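Local coordinates for N5-Carboxyaminoimidazole ribonucleotide synthetase (Staphylococcus aureus subsp. aureus, PDB 3ORQ), which catalyses the ATP-dependent carboxylation of 5-aminoimidazole ribonucleotide with bicarbonate to N5-carboxyaminoimidazole ribonucleotide in purine biosynthesis, as a member of the ATP-grasp superfamily, at residues A[193-198]-A[256-261]; A[212-217]-A[224-229]; A[204-209]-A[300-305]. All coordinates share one frame; numbering follows the deposited sequence.

Contact 1: residues A[193-198]-A[256-261]; sequences KEVSLT and VEFFID. With MG (magnesium ion), chain C; ADP (adenosine-5'-diphosphate), chain D.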
loop_
_atom_site.group_PDB
_atom_site.type_symbol
_atom_site.label_atom_id
_atom_site.label_comp_id
_atom_site.label_asym_id
_atom_site.label_seq_id
_atom_site.Cartn_x
_atom_site.Cartn_y
_atom_site.Cartn_z
ATOM N N LYS A 193 -24.368 -19.730 5.665
ATOM C CA LYS A 193 -23.184 -18.940 5.344
ATOM C C LYS A 193 -23.588 -17.640 4.664
ATOM O O LYS A 193 -24.589 -17.587 3.956
ATOM C CB LYS A 193 -22.252 -19.741 4.421
ATOM C CG LYS A 193 -21.426 -20.837 5.090
ATOM C CD LYS A 193 -19.974 -20.441 5.137
ATOM C CE LYS A 193 -19.062 -21.636 4.905
ATOM N NZ LYS A 193 -18.982 -22.598 6.043
ATOM N N GLU A 194 -22.811 -16.590 4.907
ATOM C CA GLU A 194 -22.872 -15.382 4.083
ATOM C C GLU A 194 -21.613 -15.201 3.261
ATOM O O GLU A 194 -20.497 -15.417 3.750
ATOM C CB GLU A 194 -23.095 -14.149 4.930
ATOM C CG GLU A 194 -24.437 -14.160 5.652
ATOM C CD GLU A 194 -24.649 -12.925 6.434
ATOM O OE1 GLU A 194 -24.641 -13.015 7.662
ATOM O OE2 GLU A 194 -24.784 -11.849 5.830
ATOM N N VAL A 195 -21.787 -14.810 2.005
ATOM C CA VAL A 195 -20.644 -14.536 1.151
ATOM C C VAL A 195 -20.853 -13.216 0.452
ATOM O O VAL A 195 -21.974 -12.677 0.434
ATOM C CB VAL A 195 -20.371 -15.648 0.074
ATOM C CG1 VAL A 195 -20.128 -16.976 0.745
ATOM C CG2 VAL A 195 -21.497 -15.725 -0.959
ATOM N N SER A 196 -19.779 -12.715 -0.152
ATOM C CA SER A 196 -19.871 -11.513 -0.981
ATOM C C SER A 196 -18.891 -11.620 -2.122
ATOM O O SER A 196 -17.936 -12.394 -2.081
ATOM C CB SER A 196 -19.602 -10.242 -0.160
ATOM O OG SER A 196 -18.237 -10.133 0.217
ATOM N N LEU A 197 -19.154 -10.842 -3.162
ATOM C CA LEU A 197 -18.375 -10.857 -4.379
ATOM C C LEU A 197 -18.036 -9.398 -4.681
ATOM O O LEU A 197 -18.910 -8.556 -4.896
ATOM C CB LEU A 197 -19.199 -11.451 -5.511
ATOM C CG LEU A 197 -18.429 -11.780 -6.786
ATOM C CD1 LEU A 197 -17.342 -12.824 -6.539
ATOM C CD2 LEU A 197 -19.385 -12.243 -7.861
ATOM N N THR A 198 -16.756 -9.078 -4.615
ATOM C CA THR A 198 -16.299 -7.725 -4.935
ATOM C C THR A 198 -15.926 -7.679 -6.438
ATOM O O THR A 198 -15.336 -8.623 -6.955
ATOM C CB THR A 198 -15.186 -7.353 -4.006
ATOM O OG1 THR A 198 -15.737 -7.253 -2.672
ATOM C CG2 THR A 198 -14.527 -6.014 -4.447
ATOM N N VAL A 256 -21.464 -7.115 -3.954
ATOM C CA VAL A 256 -22.774 -7.742 -3.775
ATOM C C VAL A 256 -22.655 -8.707 -2.606
ATOM O O VAL A 256 -21.784 -9.587 -2.615
ATOM C CB VAL A 256 -23.194 -8.510 -5.049
ATOM C CG1 VAL A 256 -24.626 -9.152 -4.923
ATOM C CG2 VAL A 256 -23.114 -7.630 -6.261
ATOM N N GLU A 257 -23.523 -8.528 -1.604
ATOM C CA GLU A 257 -23.659 -9.441 -0.458
ATOM C C GLU A 257 -24.745 -10.472 -0.691
ATOM O O GLU A 257 -25.828 -10.116 -1.121
ATOM C CB GLU A 257 -24.062 -8.668 0.796
ATOM C CG GLU A 257 -22.994 -7.796 1.382
ATOM C CD GLU A 257 -23.432 -7.142 2.681
ATOM O OE1 GLU A 257 -24.442 -7.570 3.313
ATOM O OE2 GLU A 257 -22.765 -6.185 3.094
ATOM N N PHE A 258 -24.475 -11.728 -0.344
ATOM C CA PHE A 258 -25.422 -12.824 -0.565
ATOM C C PHE A 258 -25.687 -13.626 0.710
ATOM O O PHE A 258 -24.823 -13.749 1.565
ATOM C CB PHE A 258 -24.905 -13.846 -1.591
ATOM C CG PHE A 258 -24.555 -13.278 -2.933
ATOM C CD1 PHE A 258 -23.346 -12.630 -3.130
ATOM C CD2 PHE A 258 -25.395 -13.473 -4.023
ATOM C CE1 PHE A 258 -22.999 -12.135 -4.392
ATOM C CE2 PHE A 258 -25.079 -12.989 -5.268
ATOM C CZ PHE A 258 -23.856 -12.316 -5.462
ATOM N N PHE A 259 -26.878 -14.220 0.778
ATOM C CA PHE A 259 -27.189 -15.207 1.784
ATOM C C PHE A 259 -27.191 -16.608 1.172
ATOM O O PHE A 259 -27.663 -16.816 0.051
ATOM C CB PHE A 259 -28.575 -14.934 2.401
ATOM C CG PHE A 259 -28.686 -13.626 3.111
ATOM C CD1 PHE A 259 -27.574 -13.040 3.716
ATOM C CD2 PHE A 259 -29.911 -12.971 3.182
ATOM C CE1 PHE A 259 -27.672 -11.810 4.390
ATOM C CE2 PHE A 259 -30.030 -11.739 3.855
ATOM C CZ PHE A 259 -28.901 -11.165 4.476
ATOM N N ILE A 260 -26.678 -17.581 1.903
ATOM C CA ILE A 260 -26.995 -18.948 1.534
ATOM C C ILE A 260 -27.839 -19.679 2.625
ATOM O O ILE A 260 -27.459 -19.711 3.804
ATOM C CB ILE A 260 -25.757 -19.743 1.059
ATOM C CG1 ILE A 260 -25.361 -20.774 2.092
ATOM C CG2 ILE A 260 -24.546 -18.826 0.545
ATOM C CD1 ILE A 260 -25.648 -22.161 1.611
ATOM N N ASP A 261 -28.984 -20.228 2.206
ATOM C CA ASP A 261 -29.928 -21.043 3.031
ATOM C C ASP A 261 -29.356 -22.130 3.908
ATOM O O ASP A 261 -28.245 -22.581 3.701
ATOM C CB ASP A 261 -30.911 -21.805 2.101
ATOM C CG ASP A 261 -32.237 -21.144 2.022
ATOM O OD1 ASP A 261 -32.364 -20.018 2.569
ATOM O OD2 ASP A 261 -33.160 -21.738 1.445
HETATM MG MG MG C . -24.643 -5.863 5.133
HETATM P PB ADP D . -26.699 -3.590 7.004
HETATM O O1B ADP D . -27.037 -2.933 5.691
HETATM O O2B ADP D . -25.417 -4.367 7.118
HETATM O O3B ADP D . -26.924 -2.655 8.161
HETATM P PA ADP D . -28.080 -5.987 6.338
HETATM O O1A ADP D . -29.444 -5.868 5.707
HETATM O O2A ADP D . -26.887 -6.223 5.446
HETATM O O3A ADP D . -27.836 -4.695 7.281
HETATM O "O5'" ADP D . -28.073 -7.144 7.451
HETATM C "C5'" ADP D . -27.005 -7.286 8.371
HETATM C "C4'" ADP D . -26.962 -8.728 8.846
HETATM O "O4'" ADP D . -28.217 -9.109 9.467
HETATM C "C3'" ADP D . -26.734 -9.725 7.707
HETATM O "O3'" ADP D . -25.355 -9.955 7.398
HETATM C "C2'" ADP D . -27.396 -10.984 8.247
HETATM O "O2'" ADP D . -26.464 -11.761 8.978
HETATM C "C1'" ADP D . -28.511 -10.480 9.155
HETATM N N9 ADP D . -29.720 -10.517 8.302
HETATM C C8 ADP D . -30.202 -9.475 7.590
HETATM N N7 ADP D . -31.297 -9.825 6.871
HETATM C C5 ADP D . -31.523 -11.133 7.157
HETATM C C6 ADP D . -32.543 -12.132 6.747
HETATM N N6 ADP D . -33.524 -11.764 5.878
HETATM N N1 ADP D . -32.423 -13.383 7.250
HETATM C C2 ADP D . -31.431 -13.735 8.102
HETATM N N3 ADP D . -30.466 -12.879 8.521
HETATM C C4 ADP D . -30.477 -11.590 8.083
#
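Glu-194 lies alongside Phe-259, its OE2 at the edge of the ring, in the ring plane, 3.2 Å from CE1, with the carboxylate turned 75° against the ring. Both sit on neighbouring antiparallel strands of the large ATP-grasp sheet, on the face that carries the nucleotide. Glu-194 CG stands beside its own backbone N (chi1 -64°) and the chain runs extended from there, which carries the carboxylate along the ring edge to the ADP ribose. There it takes both hydroxyls, one on each oxygen: O2' of ADP donates to OE1 and O3' of ADP donates to OE2, the latter at 2.5 Å. Phe-259 reaches on to the adenine, bringing CZ to 3.6 Å from N7 of ADP, while Leu-189 touches the ring as well. Two residues along, on the same face, Ser-196 pairs with Glu-257, whose carboxylate goes to the magnesium ion. Glu-270 from the next strand binds the same ion, and OE2 of Glu-257 is hydrogen-bonded to His-276. The carboxylates of Glu-194 and Glu-257 stay 5.0 Å apart between OE2 and OE1, and the magnesium ion would be expected to offset part of that like charge.

On the other face, Val-195, Leu-197 and Phe-258 form an apolar patch. Val-195 sets CG2 against CB of Phe-258 at 3.9 Å, and Leu-197 CB meets the ring edge at CE1; Ala-237 and Val-241 of helix 234-245 pack on this side. Five backbone hydrogen bonds fix the register, with Val-195 and Phe-258 bonded in both directions. Phe-258 N gives the shorter of those two, 2.8 Å to Val-195 O, and that same oxygen lies in the plane of the Phe-258 ring, at its edge.

Contact 2: residues A[212-217]-A[224-229]; sequences LQENEH and KTIVPA. With ADP (adenosine-5'-diphosphate), chain D.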
loop_
_atom_site.group_PDB
_atom_site.type_symbol
_atom_site.label_atom_id
_atom_site.label_comp_id
_atom_site.label_asym_id
_atom_site.label_seq_id
_atom_site.Cartn_x
_atom_site.Cartn_y
_atom_site.Cartn_z
ATOM N N LEU A 212 -14.260 -14.959 -4.235
ATOM C CA LEU A 212 -15.424 -15.003 -3.351
ATOM C C LEU A 212 -14.974 -15.000 -1.912
ATOM O O LEU A 212 -14.022 -15.670 -1.542
ATOM C CB LEU A 212 -16.246 -16.249 -3.641
ATOM C CG LEU A 212 -17.652 -16.247 -3.066
ATOM C CD1 LEU A 212 -18.626 -15.237 -3.783
ATOM C CD2 LEU A 212 -18.210 -17.720 -3.009
ATOM N N GLN A 213 -15.636 -14.201 -1.092
ATOM C CA GLN A 213 -15.221 -14.057 0.276
ATOM C C GLN A 213 -16.341 -14.485 1.219
ATOM O O GLN A 213 -17.526 -14.333 0.906
ATOM C CB GLN A 213 -14.697 -12.626 0.568
ATOM C CG GLN A 213 -15.485 -11.477 0.008
ATOM C CD GLN A 213 -14.731 -10.608 -1.002
ATOM O OE1 GLN A 213 -13.636 -10.916 -1.465
ATOM N NE2 GLN A 213 -15.367 -9.518 -1.370
ATOM N N GLU A 214 -15.956 -15.076 2.346
ATOM C CA GLU A 214 -16.909 -15.627 3.293
ATOM C C GLU A 214 -16.927 -14.757 4.567
ATOM O O GLU A 214 -15.889 -14.450 5.151
ATOM C CB GLU A 214 -16.529 -17.067 3.635
ATOM C CG GLU A 214 -17.321 -17.633 4.775
ATOM C CD GLU A 214 -16.798 -18.964 5.294
ATOM O OE1 GLU A 214 -17.200 -19.329 6.432
ATOM O OE2 GLU A 214 -16.008 -19.625 4.588
ATOM N N ASN A 215 -18.123 -14.400 4.999
ATOM C CA ASN A 215 -18.322 -13.335 5.959
ATOM C C ASN A 215 -19.158 -13.770 7.168
ATOM O O ASN A 215 -20.342 -14.206 7.045
ATOM C CB ASN A 215 -18.992 -12.131 5.272
ATOM C CG ASN A 215 -18.164 -11.587 4.117
ATOM O OD1 ASN A 215 -16.934 -11.585 4.183
ATOM N ND2 ASN A 215 -18.823 -11.102 3.070
ATOM N N GLU A 216 -18.556 -13.621 8.337
ATOM C CA GLU A 216 -19.272 -13.832 9.569
ATOM C C GLU A 216 -19.502 -12.470 10.169
ATOM O O GLU A 216 -18.585 -11.611 10.170
ATOM C CB GLU A 216 -18.494 -14.724 10.529
ATOM C CG GLU A 216 -19.254 -14.935 11.833
ATOM C CD GLU A 216 -18.551 -15.848 12.805
ATOM O OE1 GLU A 216 -17.605 -16.556 12.415
ATOM O OE2 GLU A 216 -18.955 -15.845 13.975
ATOM N N HIS A 217 -20.727 -12.263 10.657
ATOM C CA HIS A 217 -21.084 -11.039 11.367
ATOM C C HIS A 217 -21.231 -11.328 12.865
ATOM O O HIS A 217 -21.516 -12.467 13.269
ATOM C CB HIS A 217 -22.378 -10.429 10.833
ATOM C CG HIS A 217 -22.290 -9.948 9.418
ATOM N ND1 HIS A 217 -22.378 -10.800 8.338
ATOM C CD2 HIS A 217 -22.162 -8.699 8.905
ATOM C CE1 HIS A 217 -22.273 -10.100 7.221
ATOM N NE2 HIS A 217 -22.152 -8.823 7.538
ATOM N N LYS A 224 -15.604 -11.115 10.594
ATOM C CA LYS A 224 -14.569 -11.982 10.039
ATOM C C LYS A 224 -14.850 -12.258 8.579
ATOM O O LYS A 224 -15.963 -12.577 8.232
ATOM C CB LYS A 224 -14.497 -13.316 10.793
ATOM C CG LYS A 224 -13.500 -14.323 10.198
ATOM C CD LYS A 224 -13.206 -15.437 11.157
ATOM C CE LYS A 224 -14.539 -15.984 11.768
ATOM N NZ LYS A 224 -15.351 -16.814 10.788
ATOM N N THR A 225 -13.834 -12.118 7.733
ATOM C CA THR A 225 -13.914 -12.492 6.305
ATOM C C THR A 225 -12.829 -13.488 6.025
ATOM O O THR A 225 -11.666 -13.260 6.391
ATOM C CB THR A 225 -13.730 -11.256 5.398
ATOM O OG1 THR A 225 -14.812 -10.339 5.664
ATOM C CG2 THR A 225 -13.654 -11.640 3.893
ATOM N N ILE A 226 -13.209 -14.608 5.406
ATOM C CA ILE A 226 -12.250 -15.662 5.039
ATOM C C ILE A 226 -12.218 -15.835 3.547
ATOM O O ILE A 226 -13.256 -15.892 2.908
ATOM C CB ILE A 226 -12.653 -17.022 5.634
ATOM C CG1 ILE A 226 -12.515 -16.971 7.156
ATOM C CG2 ILE A 226 -11.832 -18.161 4.967
ATOM C CD1 ILE A 226 -12.796 -18.280 7.841
ATOM N N VAL A 227 -11.019 -15.928 2.984
ATOM C CA VAL A 227 -10.877 -16.072 1.570
ATOM C C VAL A 227 -9.809 -17.121 1.355
ATOM O O VAL A 227 -8.709 -16.995 1.914
ATOM C CB VAL A 227 -10.437 -14.726 0.902
ATOM C CG1 VAL A 227 -10.402 -14.857 -0.603
ATOM C CG2 VAL A 227 -11.397 -13.586 1.291
ATOM N N PRO A 228 -10.086 -18.123 0.496
ATOM C CA PRO A 228 -11.289 -18.226 -0.326
ATOM C C PRO A 228 -12.465 -18.757 0.468
ATOM O O PRO A 228 -12.266 -19.580 1.390
ATOM C CB PRO A 228 -10.884 -19.246 -1.416
ATOM C CG PRO A 228 -9.871 -20.122 -0.782
ATOM C CD PRO A 228 -9.152 -19.245 0.249
ATOM N N ALA A 229 -13.672 -18.290 0.132
ATOM C CA ALA A 229 -14.898 -18.779 0.790
ATOM C C ALA A 229 -14.949 -20.333 0.749
ATOM O O ALA A 229 -14.751 -20.954 -0.303
ATOM C CB ALA A 229 -16.121 -18.180 0.135
HETATM P PB ADP D . -26.699 -3.590 7.004
HETATM O O1B ADP D . -27.037 -2.933 5.691
HETATM O O2B ADP D . -25.417 -4.367 7.118
HETATM O O3B ADP D . -26.924 -2.655 8.161
HETATM P PA ADP D . -28.080 -5.987 6.338
HETATM O O1A ADP D . -29.444 -5.868 5.707
HETATM O O2A ADP D . -26.887 -6.223 5.446
HETATM O O3A ADP D . -27.836 -4.695 7.281
HETATM O "O5'" ADP D . -28.073 -7.144 7.451
HETATM C "C5'" ADP D . -27.005 -7.286 8.371
HETATM C "C4'" ADP D . -26.962 -8.728 8.846
HETATM O "O4'" ADP D . -28.217 -9.109 9.467
HETATM C "C3'" ADP D . -26.734 -9.725 7.707
HETATM O "O3'" ADP D . -25.355 -9.955 7.398
HETATM C "C2'" ADP D . -27.396 -10.984 8.247
HETATM O "O2'" ADP D . -26.464 -11.761 8.978
HETATM C "C1'" ADP D . -28.511 -10.480 9.155
HETATM N N9 ADP D . -29.720 -10.517 8.302
HETATM C C8 ADP D . -30.202 -9.475 7.590
HETATM N N7 ADP D . -31.297 -9.825 6.871
HETATM C C5 ADP D . -31.523 -11.133 7.157
HETATM C C6 ADP D . -32.543 -12.132 6.747
HETATM N N6 ADP D . -33.524 -11.764 5.878
HETATM N N1 ADP D . -32.423 -13.383 7.250
HETATM C C2 ADP D . -31.431 -13.735 8.102
HETATM N N3 ADP D . -30.466 -12.879 8.521
HETATM C C4 ADP D . -30.477 -11.590 8.083
#
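Strands 213-217 and 224-227 run antiparallel, their axes 4.5 Å apart at an angle of 159°, and form a beta hairpin in which Glu-214 with Ile-226 and Glu-216 with Lys-224 are hydrogen-bonded pairs, each joined in both directions. The Asn-215 and Thr-225 pair between them is non-hydrogen-bonded, and there Thr-225 CA comes to 3.0 Å from Glu-214 O in a CA-H...O contact. Beyond the cis peptide before Pro-228 the chain turns back enough for Ala-229 N to bond Leu-212 O.

On the face of Glu-214 and Glu-216, the Glu-216 chain is fully extended (chi1 180°), whereas Lys-224 bends at its last two torsions. That bend swings NZ round to OE1 of Glu-216, a 2.8 Å salt bridge that uses the anti side of the carboxylate. Tyr-370 also hydrogen-bonds OE1, and Glu-366 forms a second salt bridge with NZ, so helix 362-372 is tied to the hairpin through both charges. Ala-229 CB wedges between Glu-214 CB, 3.7 Å away, and Leu-212 CD2, while the Glu-214 carboxylate is paired with Arg-230.

Toward the opposite face, Gln-213 CB packs on Val-227 CG2 at 3.5 Å and on Thr-225 CG2, and Asn-215 and Thr-225 lie side by side. His-217, part of the ADP pocket, offers a ring face to the ribose: O3' of ADP sits 3.1 Å above the plane, toward the rim near CE1, and ND1 makes a weak hydrogen bond to Glu-194. The hairpin is thus two-sided in its chemistry, with a charged network fastening the C-terminal helix on one face and, on the other, a histidine at the nucleotide sugar.

Contact 3: residues A[204-209]-A[300-305]; sequences NNQITF and GQSLPN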
loop_
_atom_site.group_PDB
_atom_site.type_symbol
_atom_site.label_atom_id
_atom_site.label_comp_id
_atom_site.label_asym_id
_atom_site.label_seq_id
_atom_site.Cartn_x
_atom_site.Cartn_y
_atom_site.Cartn_z
ATOM N N ASN A 204 -15.104 0.774 -21.499
ATOM C CA ASN A 204 -15.502 -0.134 -22.571
ATOM C C ASN A 204 -15.942 -1.517 -22.075
ATOM O O ASN A 204 -15.452 -2.564 -22.561
ATOM C CB ASN A 204 -14.373 -0.255 -23.597
ATOM C CG ASN A 204 -14.852 -0.822 -24.939
ATOM O OD1 ASN A 204 -15.983 -0.577 -25.384
ATOM N ND2 ASN A 204 -13.979 -1.578 -25.592
ATOM N N ASN A 205 -16.827 -1.518 -21.085
ATOM C CA ASN A 205 -17.412 -2.752 -20.568
ATOM C C ASN A 205 -16.465 -3.726 -19.848
ATOM O O ASN A 205 -16.849 -4.860 -19.565
ATOM C CB ASN A 205 -18.164 -3.512 -21.700
ATOM C CG ASN A 205 -19.322 -4.375 -21.171
ATOM O OD1 ASN A 205 -20.029 -3.994 -20.215
ATOM N ND2 ASN A 205 -19.502 -5.563 -21.774
ATOM N N GLN A 206 -15.230 -3.324 -19.570
ATOM C CA GLN A 206 -14.358 -4.195 -18.825
ATOM C C GLN A 206 -14.908 -4.538 -17.420
ATOM O O GLN A 206 -15.518 -3.693 -16.757
ATOM C CB GLN A 206 -13.040 -3.530 -18.649
ATOM C CG GLN A 206 -12.237 -3.392 -19.880
ATOM C CD GLN A 206 -10.919 -2.688 -19.527
ATOM O OE1 GLN A 206 -9.917 -3.340 -19.228
ATOM N NE2 GLN A 206 -10.948 -1.357 -19.507
ATOM N N ILE A 207 -14.675 -5.767 -16.980
ATOM C CA ILE A 207 -15.099 -6.230 -15.666
ATOM C C ILE A 207 -14.114 -7.254 -15.072
ATOM O O ILE A 207 -13.513 -8.014 -15.806
ATOM C CB ILE A 207 -16.543 -6.764 -15.682
ATOM C CG1 ILE A 207 -16.980 -7.138 -14.270
ATOM C CG2 ILE A 207 -16.693 -7.968 -16.640
ATOM C CD1 ILE A 207 -18.508 -7.407 -14.130
ATOM N N THR A 208 -13.946 -7.243 -13.748
ATOM C CA THR A 208 -13.039 -8.141 -13.038
ATOM C C THR A 208 -13.649 -8.523 -11.704
ATOM O O THR A 208 -14.324 -7.732 -11.077
ATOM C CB THR A 208 -11.700 -7.453 -12.737
ATOM O OG1 THR A 208 -11.376 -6.620 -13.844
ATOM C CG2 THR A 208 -10.556 -8.490 -12.562
ATOM N N PHE A 209 -13.408 -9.765 -11.291
ATOM C CA PHE A 209 -13.969 -10.311 -10.082
ATOM C C PHE A 209 -12.848 -10.713 -9.130
ATOM O O PHE A 209 -11.927 -11.427 -9.529
ATOM C CB PHE A 209 -14.817 -11.560 -10.399
ATOM C CG PHE A 209 -16.030 -11.287 -11.226
ATOM C CD1 PHE A 209 -15.973 -11.377 -12.614
ATOM C CD2 PHE A 209 -17.256 -10.985 -10.613
ATOM C CE1 PHE A 209 -17.132 -11.164 -13.405
ATOM C CE2 PHE A 209 -18.421 -10.748 -11.392
ATOM C CZ PHE A 209 -18.347 -10.851 -12.790
ATOM N N GLY A 300 -10.224 5.378 -15.972
ATOM C CA GLY A 300 -10.478 4.901 -17.346
ATOM C C GLY A 300 -9.351 4.023 -17.915
ATOM O O GLY A 300 -9.246 3.909 -19.124
ATOM N N GLN A 301 -8.529 3.415 -17.041
ATOM C CA GLN A 301 -7.448 2.520 -17.479
ATOM C C GLN A 301 -7.982 1.114 -17.743
ATOM O O GLN A 301 -9.085 0.781 -17.338
ATOM C CB GLN A 301 -6.351 2.420 -16.411
ATOM C CG GLN A 301 -5.866 3.789 -15.783
ATOM C CD GLN A 301 -5.245 4.659 -16.780
ATOM O OE1 GLN A 301 -4.189 4.339 -17.323
ATOM N NE2 GLN A 301 -5.896 5.773 -17.078
ATOM N N SER A 302 -7.193 0.285 -18.396
ATOM C CA SER A 302 -7.514 -1.151 -18.483
ATOM C C SER A 302 -7.432 -1.811 -17.122
ATOM O O SER A 302 -6.585 -1.406 -16.280
ATOM C CB SER A 302 -6.602 -1.896 -19.454
ATOM O OG SER A 302 -6.745 -1.330 -20.750
ATOM N N LEU A 303 -8.317 -2.808 -16.914
ATOM C CA LEU A 303 -8.397 -3.543 -15.654
ATOM C C LEU A 303 -7.734 -4.861 -15.912
ATOM O O LEU A 303 -7.758 -5.334 -17.018
ATOM C CB LEU A 303 -9.873 -3.829 -15.257
ATOM C CG LEU A 303 -10.667 -2.567 -14.889
ATOM C CD1 LEU A 303 -12.119 -2.845 -14.542
ATOM C CD2 LEU A 303 -9.983 -1.921 -13.701
ATOM N N PRO A 304 -7.127 -5.483 -14.880
ATOM C CA PRO A 304 -6.612 -6.834 -15.121
ATOM C C PRO A 304 -7.796 -7.752 -15.402
ATOM O O PRO A 304 -8.867 -7.529 -14.845
ATOM C CB PRO A 304 -5.970 -7.193 -13.812
ATOM C CG PRO A 304 -6.734 -6.303 -12.782
ATOM C CD PRO A 304 -6.896 -5.022 -13.510
ATOM N N ASN A 305 -7.605 -8.761 -16.242
ATOM C CA ASN A 305 -8.678 -9.685 -16.584
ATOM C C ASN A 305 -9.039 -10.594 -15.444
ATOM O O ASN A 305 -10.194 -10.984 -15.319
ATOM C CB ASN A 305 -8.305 -10.511 -17.825
ATOM C CG ASN A 305 -8.225 -9.646 -19.092
ATOM O OD1 ASN A 305 -7.309 -9.793 -19.904
ATOM N ND2 ASN A 305 -9.175 -8.704 -19.236
HETATM O O HOH W 1 -12.354 -11.820 -13.238
#
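Gln-206 stretches out from strand 207-209's leading end toward the loop after helix 290-298, and its chain can be followed outward. CB points at the loop, CG stands beside the residue's own backbone N (chi1 -70°), and the chain then runs straight (chi2 180°). This delivers CD to 3.9 Å from Ser-302 CA. At the tip, OE1 accepts a nearly linear bond from Leu-303 N at 2.9 Å, the donor lying well above the carbonyl plane of the amide. NE2 passes 3.6 Å from Ser-302 CA and is hydrogen-bonded to Asn-203 O, which helps settle the rotation of the amide.

Two residues on, Thr-208 points to the same side. Its OG1 donates to Pro-304 O at 2.9 Å, almost in line with the carbonyl, and also rests 3.5 Å from Leu-303 CB. A water joins Phe-209 N to Asn-305 O, extending the link past the threonine.

Gly-300 closes the preceding helix in a Schellman motif, and Leu-303 and Pro-304 turn back onto Leu-296 of that helix. Ser-302 and Pro-304 also meet the second subunit, at its Glu-332 and Pro-334. Both direct bonds pair side chains of 204-209 with backbone groups of 300-305, so the 300-305 loop is held to the start of the strand and the residue before it, without regular sheet pairing.

How the contacts relate
All three contacts reach the same large antiparallel sheet. Contact 1 joins strands 252-261 and 191-201; the latter's other neighbour is strand 207-218, which pairs with 221-227 in contact 2. The centres of contacts 1 and 2 are about 9 Å apart, bridged by backbone bonds such as Glu-194 O to Asn-215 N, and both touch ADP. Contact 3 takes the start of strand 207-218, its centre about 23 Å from that of contact 1 and about 24 Å from that of contact 2, beside the second subunit. Along the chain, contact 2 falls wholly between the segments of contact 1, whereas contacts 1 and 3 alternate. One strand therefore runs from the subunit interface region to the nucleotide pocket.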